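Long-range contact in uncharacterized protein, cytosolic disulfide reductase DsbM (Pseudomonas aeruginosa PAO1, PDB 5HFG), which is a cytosolic, DsbA-like member of the thioredoxin superfamily that probably acts as a disulfide reductase and binds glutathione: residues Thr9-Tyr14 with Asp38-Gly43. Residues are numbered along the deposited sequence; the frame is centred on the assembly and turned at random.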
ATOM      1  N   THR A   9     -17.944   2.973   1.076  1.00 23.93           N
ATOM      2  CA  THR A   9     -16.544   3.271   0.812  1.00 19.25           C
ATOM      3  C   THR A   9     -15.659   2.373   1.659  1.00 22.56           C
ATOM      4  O   THR A   9     -15.856   2.271   2.877  1.00 20.66           O
ATOM      5  CB  THR A   9     -16.220   4.731   1.103  1.00 21.23           C
ATOM      6  OG1 THR A   9     -16.978   5.564   0.220  1.00 25.96           O
ATOM      7  CG2 THR A   9     -14.743   4.981   0.877  1.00 17.86           C
ATOM      8  N   LEU A  10     -14.688   1.733   1.014  1.00 16.26           N
ATOM      9  CA  LEU A  10     -13.656   0.967   1.701  1.00 16.44           C
ATOM     10  C   LEU A  10     -12.425   1.848   1.885  1.00 12.47           C
ATOM     11  O   LEU A  10     -11.807   2.271   0.902  1.00 13.02           O
ATOM     12  CB  LEU A  10     -13.290  -0.284   0.910  1.00 15.39           C
ATOM     13  CG  LEU A  10     -12.297  -1.175   1.643  1.00 12.76           C
ATOM     14  CD1 LEU A  10     -12.931  -1.672   2.952  1.00 16.44           C
ATOM     15  CD2 LEU A  10     -11.855  -2.332   0.743  1.00 13.22           C
ATOM     16  N   HIS A  11     -12.085   2.130   3.139  1.00 12.45           N
ATOM     17  CA  HIS A  11     -10.896   2.893   3.487  1.00 13.78           C
ATOM     18  C   HIS A  11      -9.764   1.926   3.788  1.00 11.47           C
ATOM     19  O   HIS A  11      -9.921   1.023   4.612  1.00 11.78           O
ATOM     20  CB  HIS A  11     -11.179   3.777   4.710  1.00 12.94           C
ATOM     21  CG  HIS A  11     -12.191   4.848   4.455  1.00 14.39           C
ATOM     22  ND1 HIS A  11     -11.868   6.045   3.854  1.00 19.15           N
ATOM     23  CD2 HIS A  11     -13.522   4.899   4.707  1.00 17.85           C
ATOM     24  CE1 HIS A  11     -12.955   6.791   3.751  1.00 20.69           C
ATOM     25  NE2 HIS A  11     -13.973   6.116   4.256  1.00 20.81           N
ATOM     26  N   TYR A  12      -8.627   2.117   3.125  1.00 10.92           N
ATOM     27  CA  TYR A  12      -7.460   1.254   3.274  1.00 10.58           C
ATOM     28  C   TYR A  12      -6.307   2.075   3.844  1.00 10.63           C
ATOM     29  O   TYR A  12      -5.771   2.955   3.162  1.00 10.26           O
ATOM     30  CB  TYR A  12      -7.064   0.634   1.931  1.00 10.26           C
ATOM     31  CG  TYR A  12      -5.863  -0.293   1.995  1.00 11.57           C
ATOM     32  CD1 TYR A  12      -5.526  -0.963   3.170  1.00 10.31           C
ATOM     33  CD2 TYR A  12      -5.051  -0.487   0.883  1.00 12.80           C
ATOM     34  CE1 TYR A  12      -4.428  -1.818   3.226  1.00 10.17           C
ATOM     35  CE2 TYR A  12      -3.959  -1.346   0.931  1.00 14.94           C
ATOM     36  CZ  TYR A  12      -3.647  -2.000   2.098  1.00 15.33           C
ATOM     37  OH  TYR A  12      -2.552  -2.847   2.140  1.00 11.84           O
ATOM     38  N   LEU A  13      -5.952   1.799   5.099  1.00 10.68           N
ATOM     39  CA  LEU A  13      -4.787   2.384   5.744  1.00 13.91           C
ATOM     40  C   LEU A  13      -3.592   1.459   5.546  1.00 10.54           C
ATOM     41  O   LEU A  13      -3.601   0.309   6.005  1.00 10.70           O
ATOM     42  CB  LEU A  13      -5.058   2.610   7.235  1.00 14.88           C
ATOM     43  CG  LEU A  13      -5.843   3.879   7.576  1.00 16.85           C
ATOM     44  CD1 LEU A  13      -6.677   3.702   8.828  1.00 18.40           C
ATOM     45  CD2 LEU A  13      -4.856   5.002   7.789  1.00 13.03           C
ATOM     46  N   TYR A  14      -2.560   1.967   4.883  1.00 13.14           N
ATOM     47  CA  TYR A  14      -1.460   1.139   4.416  1.00 13.24           C
ATOM     48  C   TYR A  14      -0.137   1.879   4.597  1.00 10.47           C
ATOM     49  O   TYR A  14      -0.089   3.087   4.874  1.00 10.75           O
ATOM     50  CB  TYR A  14      -1.626   0.785   2.920  1.00 10.28           C
ATOM     51  CG  TYR A  14      -1.364   1.993   2.044  1.00  9.79           C
ATOM     52  CD1 TYR A  14      -0.107   2.195   1.458  1.00 12.10           C
ATOM     53  CD2 TYR A  14      -2.353   2.951   1.820  1.00  9.85           C
ATOM     54  CE1 TYR A  14       0.159   3.300   0.692  1.00 14.24           C
ATOM     55  CE2 TYR A  14      -2.094   4.066   1.032  1.00 10.01           C
ATOM     56  CZ  TYR A  14      -0.823   4.232   0.477  1.00 10.16           C
ATOM     57  OH  TYR A  14      -0.538   5.329  -0.297  1.00 13.99           O
ATOM     58  N   ASP A  38     -16.551   2.124  -3.503  1.00 15.21           N
ATOM     59  CA  ASP A  38     -15.453   3.073  -3.626  1.00 23.25           C
ATOM     60  C   ASP A  38     -14.311   2.677  -2.690  1.00 17.91           C
ATOM     61  O   ASP A  38     -14.543   2.312  -1.537  1.00 18.40           O
ATOM     62  CB  ASP A  38     -15.934   4.484  -3.297  1.00 29.87           C
ATOM     63  CG  ASP A  38     -14.816   5.491  -3.342  1.00 38.08           C
ATOM     64  OD1 ASP A  38     -13.948   5.349  -4.227  1.00 39.45           O
ATOM     65  OD2 ASP A  38     -14.803   6.416  -2.509  1.00 40.81           O
ATOM     66  N   VAL A  39     -13.076   2.733  -3.195  1.00 16.88           N
ATOM     67  CA  VAL A  39     -11.889   2.385  -2.414  1.00 17.64           C
ATOM     68  C   VAL A  39     -11.007   3.620  -2.284  1.00 18.80           C
ATOM     69  O   VAL A  39     -10.646   4.238  -3.294  1.00 18.45           O
ATOM     70  CB  VAL A  39     -11.104   1.228  -3.058  1.00 17.71           C
ATOM     71  CG1 VAL A  39      -9.865   0.888  -2.224  1.00 18.24           C
ATOM     72  CG2 VAL A  39     -12.003   0.013  -3.227  1.00 14.94           C
ATOM     73  N   ARG A  40     -10.649   3.975  -1.051  1.00 12.19           N
ATOM     74  CA  ARG A  40      -9.812   5.145  -0.799  1.00 18.89           C
ATOM     75  C   ARG A  40      -8.573   4.719  -0.030  1.00 13.54           C
ATOM     76  O   ARG A  40      -8.676   4.040   0.999  1.00 12.54           O
ATOM     77  CB  ARG A  40     -10.568   6.232  -0.029  1.00 25.94           C
ATOM     78  CG  ARG A  40     -11.990   6.385  -0.473  1.00 40.02           C
ATOM     79  CD  ARG A  40     -12.467   7.825  -0.497  1.00 55.61           C
ATOM     80  NE  ARG A  40     -13.886   7.847  -0.820  1.00 61.17           N
ATOM     81  CZ  ARG A  40     -14.797   8.550  -0.154  1.00 61.48           C
ATOM     82  NH1 ARG A  40     -16.079   8.502  -0.515  1.00 62.10           N
ATOM     83  NH2 ARG A  40     -14.430   9.304   0.876  1.00 62.33           N
ATOM     84  N   LEU A  41      -7.413   5.139  -0.519  1.00 11.61           N
ATOM     85  CA  LEU A  41      -6.132   4.832   0.097  1.00 11.64           C
ATOM     86  C   LEU A  41      -5.729   5.923   1.080  1.00 11.37           C
ATOM     87  O   LEU A  41      -5.895   7.114   0.806  1.00 13.34           O
ATOM     88  CB  LEU A  41      -5.047   4.691  -0.972  1.00 10.86           C
ATOM     89  CG  LEU A  41      -5.160   3.567  -2.010  1.00 28.29           C
ATOM     90  CD1 LEU A  41      -3.761   3.077  -2.405  1.00 26.35           C
ATOM     91  CD2 LEU A  41      -6.030   2.405  -1.579  1.00 19.87           C
ATOM     92  N   HIS A  42      -5.158   5.503   2.205  1.00 10.90           N
ATOM     93  CA  HIS A  42      -4.666   6.394   3.258  1.00 11.43           C
ATOM     94  C   HIS A  42      -3.276   5.910   3.653  1.00 12.20           C
ATOM     95  O   HIS A  42      -3.143   4.937   4.406  1.00 10.41           O
ATOM     96  CB  HIS A  42      -5.594   6.393   4.474  1.00 11.79           C
ATOM     97  CG  HIS A  42      -6.998   6.790   4.165  1.00 16.34           C
ATOM     98  ND1 HIS A  42      -7.394   8.106   4.097  1.00 14.74           N
ATOM     99  CD2 HIS A  42      -8.103   6.049   3.919  1.00 12.11           C
ATOM    100  CE1 HIS A  42      -8.684   8.161   3.812  1.00 18.32           C
ATOM    101  NE2 HIS A  42      -9.136   6.925   3.694  1.00 14.00           N
ATOM    102  N   GLY A  43      -2.235   6.590   3.170  1.00 11.41           N
ATOM    103  CA  GLY A  43      -0.879   6.202   3.527  1.00 10.84           C
ATOM    104  C   GLY A  43      -0.522   6.754   4.894  1.00 11.91           C
ATOM    105  O   GLY A  43      -0.635   7.964   5.134  1.00 15.25           O
TER
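Residues Thr9-Tyr14 and Asp38-Gly43 are parallel neighbouring strands in register from Thr9 beside Asp38 to Tyr14 beside Gly43, with five backbone hydrogen bonds from Leu10 N to Asp38 O at one end to Tyr14 N to His42 O at the other. Thr9, His11, Leu13, Asp38, Arg40 and His42 share one face. There the two imidazoles meet with their edges facing, planes 34° apart. His11 ND1 and His42 NE2 are hydrogen-bonded at 2.9 Å. Glu187 holds His11 NE2, so both ring nitrogens of His11 are engaged and the rotation of the ring is fixed. Thr9 CG2 packs over a face of the Arg40 guanidinium, toward its rim, 3.4 Å from Arg40 NE. The methyl also lies over one face of the His11 ring, toward its rim. Arg40 bends back along its own strand, and its NE forms a salt bridge with Asp38 OD2. That bond is modelled too short, so its exact geometry is doubtful. Leu13 CD2 rests on His42 CB at 3.7 Å.

Leu10, Tyr12, Tyr14, Val39 and Leu41 lie on the other face. Leu41 CD2 sits at the edge of the Tyr12 ring, 3.9 Å from Tyr12 CD2. With chi1 at 72°, CG of Tyr14 lies between its own backbone N and carbonyl carbon, and the ring reaches across to the partner strand. One face of the ring covers Gly43 CA in a CH-pi contact, 3.8 Å from the centroid. Tyr14 CE2 also touches Leu41 CB at 3.6 Å.

The two strands and the helices 19-23 and 25-31 between them form the beta-alpha-beta unit that opens the thioredoxin fold. Helix 25-31 packs on the Leu10, Tyr12, Val39 and Leu41 side, and helix 97-110 meets Tyr14 and Leu41. Helix 160-175 covers Leu13 and His42. Leu13 also lies near Phe181, which binds glutathione in another structure of this protein. Strand 38-43 is outermost in the sheet, while strand 9-14 also pairs with antiparallel strand 183-188.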